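Local coordinates for protein Phospholipase/Carboxylesterase (Dyadobacter fermentans, PDB 4H0C) that probably hydrolyses carboxylic esters, perhaps including the thioester of palmitoylated proteins, as an alpha/beta hydrolase of the phospholipase/carboxylesterase family, at residues A[5-16]-A[51-62]. Residues are numbered along the deposited sequence; the frame is centred on the assembly and turned at random.
Sequences YTHSKQIITSGV and AIYAPQATNNSW
His7 meets Thr58 and Trp62 with both ring nitrogens. Thr58 N donates to His7 ND1 (3.0 Å), lying almost exactly in the imidazole plane, while His7 NE2 donates to Trp62 O at 2.8 Å, along a fairly straight bond (159°). Histidine suits this buried place because one flat ring can accept at one edge and donate at another. With CG beside its own backbone N (chi1 -63°), the ring also presents a face to the edge of the Trp62 indole, CE3 standing over its centre in an edge-to-face pair. Replacing His7 by a leucine would probably leave Thr58 N and Trp62 O without these mates and the 57-62 loop less firmly fixed.

Tyr5 OH donates to Ser61 O (2.8 Å) from well above the carbonyl plane, and Asn59 lays ND2 over the centre of the phenol ring. A water links Ser8 O, Gln56 O and Thr58 OG1.

Backbone bonds follow: Gln56 N to Gln10 O, then reciprocal pairs joining Ile12 with Ala54 and Ser14 with Ile52. Between them Thr13 directs CG2 onto the Tyr53 ring, a CH-pi contact 4.0 Å from its centroid, and Ile11 CG2 meets CD1 of that ring; these beta-branched residues suit an extended strand. Ile12 and Ser14 face the other side, against helix 35-39, whereas Tyr53 and Pro55 pack on helix 77-94. Positive phi favours glycine at Gly15, and a CB there would collide with Ile52 CG1; Ile52 CD1 lies against the bare CA.

The antiparallel ladder adds strand 11-15 to one margin of the otherwise parallel central sheet, as is characteristic of the alpha/beta-hydrolase fold, and the loop gripped by His7 carries Trp62 to the probable nucleophile elbow.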
loop_
_atom_site.group_PDB
_atom_site.type_symbol
_atom_site.label_atom_id
_atom_site.label_comp_id
_atom_site.label_asym_id
_atom_site.label_seq_id
_atom_site.Cartn_x
_atom_site.Cartn_y
_atom_site.Cartn_z
ATOM N N TYR A 5 9.708 9.778 15.526
ATOM C CA TYR A 5 10.808 9.517 14.596
ATOM C C TYR A 5 10.452 9.876 13.160
ATOM O O TYR A 5 9.272 10.039 12.827
ATOM C CB TYR A 5 11.350 8.076 14.727
ATOM C CG TYR A 5 10.391 6.933 14.408
ATOM C CD1 TYR A 5 10.426 6.290 13.158
ATOM C CD2 TYR A 5 9.516 6.447 15.377
ATOM C CE1 TYR A 5 9.575 5.237 12.869
ATOM C CE2 TYR A 5 8.664 5.380 15.107
ATOM C CZ TYR A 5 8.694 4.782 13.848
ATOM O OH TYR A 5 7.860 3.732 13.552
ATOM N N THR A 6 11.503 10.041 12.347
ATOM C CA THR A 6 11.437 10.436 10.949
ATOM C C THR A 6 11.795 9.239 10.089
ATOM O O THR A 6 12.708 8.498 10.425
ATOM C CB THR A 6 12.509 11.535 10.678
ATOM O OG1 THR A 6 12.228 12.675 11.487
ATOM C CG2 THR A 6 12.565 11.962 9.218
ATOM N N HIS A 7 11.089 9.057 8.974
ATOM C CA HIS A 7 11.573 8.139 7.942
ATOM C C HIS A 7 12.458 8.914 7.033
ATOM O O HIS A 7 11.999 9.789 6.294
ATOM C CB HIS A 7 10.429 7.478 7.203
ATOM C CG HIS A 7 9.592 6.613 8.095
ATOM N ND1 HIS A 7 10.044 5.431 8.583
ATOM C CD2 HIS A 7 8.316 6.803 8.632
ATOM C CE1 HIS A 7 9.108 4.883 9.382
ATOM N NE2 HIS A 7 8.050 5.711 9.420
ATOM N N SER A 8 13.758 8.644 7.119
ATOM C CA SER A 8 14.706 9.282 6.216
ATOM C C SER A 8 14.531 8.732 4.792
ATOM O O SER A 8 13.948 7.661 4.592
ATOM C CB SER A 8 16.141 9.108 6.722
ATOM O OG SER A 8 16.537 7.748 6.681
ATOM N N LYS A 9 15.060 9.458 3.812
ATOM C CA LYS A 9 14.889 9.122 2.394
ATOM C C LYS A 9 15.771 7.929 2.001
ATOM O O LYS A 9 16.858 8.092 1.458
ATOM C CB LYS A 9 15.174 10.352 1.528
ATOM C CG LYS A 9 14.785 10.229 0.058
ATOM C CD LYS A 9 14.847 11.591 -0.618
ATOM C CE LYS A 9 15.371 11.509 -2.040
ATOM N NZ LYS A 9 15.756 12.860 -2.556
ATOM N N GLN A 10 15.288 6.735 2.316
ATOM C CA GLN A 10 15.954 5.482 1.980
ATOM C C GLN A 10 15.083 4.766 0.940
ATOM O O GLN A 10 14.010 4.250 1.269
ATOM C CB GLN A 10 16.090 4.609 3.226
ATOM C CG GLN A 10 16.898 5.168 4.389
ATOM C CD GLN A 10 17.012 4.156 5.529
ATOM O OE1 GLN A 10 16.366 4.294 6.577
ATOM N NE2 GLN A 10 17.825 3.129 5.324
ATOM N N ILE A 11 15.513 4.767 -0.317
ATOM C CA ILE A 11 14.683 4.232 -1.400
ATOM C C ILE A 11 15.498 3.231 -2.199
ATOM O O ILE A 11 16.511 3.587 -2.803
ATOM C CB ILE A 11 14.157 5.341 -2.352
ATOM C CG1 ILE A 11 13.295 6.368 -1.594
ATOM C CG2 ILE A 11 13.339 4.722 -3.479
ATOM C CD1 ILE A 11 13.188 7.731 -2.269
ATOM N N ILE A 12 15.043 1.988 -2.220
ATOM C CA ILE A 12 15.712 0.921 -2.960
ATOM C C ILE A 12 14.976 0.696 -4.277
ATOM O O ILE A 12 13.749 0.644 -4.303
ATOM C CB ILE A 12 15.760 -0.347 -2.084
ATOM C CG1 ILE A 12 16.748 -0.109 -0.942
ATOM C CG2 ILE A 12 16.171 -1.574 -2.877
ATOM C CD1 ILE A 12 16.653 -1.107 0.185
ATOM N N THR A 13 15.718 0.609 -5.375
ATOM C CA THR A 13 15.106 0.400 -6.682
ATOM C C THR A 13 15.512 -0.946 -7.293
ATOM O O THR A 13 16.599 -1.472 -7.010
ATOM C CB THR A 13 15.430 1.546 -7.663
ATOM O OG1 THR A 13 16.842 1.590 -7.874
ATOM C CG2 THR A 13 14.955 2.902 -7.110
ATOM N N SER A 14 14.639 -1.476 -8.143
ATOM C CA SER A 14 14.840 -2.731 -8.865
ATOM C C SER A 14 13.972 -2.721 -10.146
ATOM O O SER A 14 13.409 -1.684 -10.534
ATOM C CB SER A 14 14.449 -3.905 -7.960
ATOM O OG SER A 14 14.762 -5.156 -8.567
ATOM N N GLY A 15 13.856 -3.873 -10.799
ATOM C CA GLY A 15 13.007 -3.989 -11.995
ATOM C C GLY A 15 13.585 -3.239 -13.180
ATOM O O GLY A 15 14.809 -3.172 -13.332
ATOM N N VAL A 16 12.714 -2.654 -14.004
ATOM C CA VAL A 16 13.131 -1.946 -15.222
ATOM C C VAL A 16 13.756 -0.594 -14.877
ATOM O O VAL A 16 13.169 0.183 -14.131
ATOM C CB VAL A 16 11.917 -1.701 -16.152
ATOM C CG1 VAL A 16 12.355 -1.070 -17.476
ATOM C CG2 VAL A 16 11.122 -2.994 -16.355
ATOM N N ALA A 51 9.341 -0.324 -13.245
ATOM C CA ALA A 51 10.423 0.191 -12.414
ATOM C C ALA A 51 9.925 0.005 -10.984
ATOM O O ALA A 51 8.836 0.457 -10.650
ATOM C CB ALA A 51 10.697 1.658 -12.724
ATOM N N ILE A 52 10.711 -0.661 -10.149
ATOM C CA ILE A 52 10.288 -0.980 -8.771
ATOM C C ILE A 52 10.976 -0.040 -7.795
ATOM O O ILE A 52 12.209 0.070 -7.808
ATOM C CB ILE A 52 10.613 -2.450 -8.418
ATOM C CG1 ILE A 52 9.844 -3.416 -9.338
ATOM C CG2 ILE A 52 10.418 -2.726 -6.925
ATOM C CD1 ILE A 52 10.402 -4.830 -9.320
ATOM N N TYR A 53 10.174 0.675 -7.001
ATOM C CA TYR A 53 10.673 1.502 -5.898
ATOM C C TYR A 53 10.152 0.952 -4.583
ATOM O O TYR A 53 8.949 0.775 -4.430
ATOM C CB TYR A 53 10.122 2.926 -6.024
ATOM C CG TYR A 53 10.797 3.750 -7.106
ATOM C CD1 TYR A 53 11.548 4.885 -6.775
ATOM C CD2 TYR A 53 10.663 3.418 -8.452
ATOM C CE1 TYR A 53 12.173 5.648 -7.759
ATOM C CE2 TYR A 53 11.302 4.168 -9.439
ATOM C CZ TYR A 53 12.053 5.286 -9.075
ATOM O OH TYR A 53 12.690 6.053 -10.018
ATOM N N ALA A 54 11.036 0.730 -3.613
ATOM C CA ALA A 54 10.621 0.249 -2.303
ATOM C C ALA A 54 11.309 1.108 -1.235
ATOM O O ALA A 54 12.515 0.968 -1.018
ATOM C CB ALA A 54 10.985 -1.216 -2.134
ATOM N N PRO A 55 10.558 2.019 -0.586
ATOM C CA PRO A 55 11.197 2.816 0.461
ATOM C C PRO A 55 11.410 1.964 1.698
ATOM O O PRO A 55 10.603 1.068 1.972
ATOM C CB PRO A 55 10.180 3.938 0.745
ATOM C CG PRO A 55 8.865 3.394 0.309
ATOM C CD PRO A 55 9.177 2.470 -0.865
ATOM N N GLN A 56 12.496 2.220 2.428
ATOM C CA GLN A 56 12.778 1.478 3.652
ATOM C C GLN A 56 12.348 2.289 4.866
ATOM O O GLN A 56 12.775 3.435 5.018
ATOM C CB GLN A 56 14.286 1.171 3.757
ATOM C CG GLN A 56 14.704 0.619 5.114
ATOM C CD GLN A 56 14.198 -0.800 5.348
ATOM O OE1 GLN A 56 14.390 -1.686 4.498
ATOM N NE2 GLN A 56 13.556 -1.031 6.504
ATOM N N ALA A 57 11.565 1.675 5.755
ATOM C CA ALA A 57 11.132 2.348 6.979
ATOM C C ALA A 57 12.263 2.425 7.996
ATOM O O ALA A 57 13.010 1.463 8.204
ATOM C CB ALA A 57 9.921 1.660 7.594
ATOM N N THR A 58 12.385 3.597 8.616
ATOM C CA THR A 58 13.231 3.760 9.778
ATOM C C THR A 58 12.640 2.887 10.876
ATOM O O THR A 58 11.421 2.771 10.979
ATOM C CB THR A 58 13.295 5.246 10.174
ATOM O OG1 THR A 58 13.986 5.946 9.131
ATOM C CG2 THR A 58 14.046 5.459 11.495
ATOM N N ASN A 59 13.515 2.236 11.643
ATOM C CA ASN A 59 13.127 1.240 12.660
ATOM C C ASN A 59 12.421 0.010 12.076
ATOM O O ASN A 59 11.807 -0.791 12.815
ATOM C CB ASN A 59 12.296 1.889 13.763
ATOM C CG ASN A 59 13.079 2.940 14.541
ATOM O OD1 ASN A 59 14.266 2.758 14.800
ATOM N ND2 ASN A 59 12.420 4.045 14.917
ATOM N N ASN A 60 12.544 -0.153 10.754
ATOM C CA ASN A 60 11.856 -1.214 10.007
ATOM C C ASN A 60 10.352 -1.238 10.301
ATOM O O ASN A 60 9.709 -2.290 10.219
ATOM C CB ASN A 60 12.445 -2.600 10.322
ATOM C CG ASN A 60 13.834 -2.812 9.759
ATOM O OD1 ASN A 60 14.382 -1.975 9.055
ATOM N ND2 ASN A 60 14.406 -3.958 10.070
ATOM N N SER A 61 9.789 -0.073 10.631
ATOM C CA SER A 61 8.381 0.008 10.978
ATOM C C SER A 61 7.831 1.383 10.644
ATOM O O SER A 61 8.357 2.405 11.120
ATOM C CB SER A 61 8.182 -0.310 12.471
ATOM O OG SER A 61 6.811 -0.165 12.846
ATOM N N TRP A 62 6.770 1.405 9.825
ATOM C CA TRP A 62 6.133 2.677 9.406
ATOM C C TRP A 62 5.589 3.517 10.533
ATOM O O TRP A 62 5.670 4.745 10.488
ATOM C CB TRP A 62 5.087 2.439 8.311
ATOM C CG TRP A 62 5.710 1.788 7.099
ATOM C CD1 TRP A 62 5.469 0.512 6.578
ATOM C CD2 TRP A 62 6.707 2.388 6.210
ATOM N NE1 TRP A 62 6.241 0.293 5.462
ATOM C CE2 TRP A 62 7.027 1.378 5.198
ATOM C CE3 TRP A 62 7.368 3.608 6.184
ATOM C CZ2 TRP A 62 7.965 1.620 4.181
ATOM C CZ3 TRP A 62 8.295 3.847 5.168
ATOM C CH2 TRP A 62 8.591 2.866 4.191
HETATM O O HOH W 1 13.485 5.613 6.399
#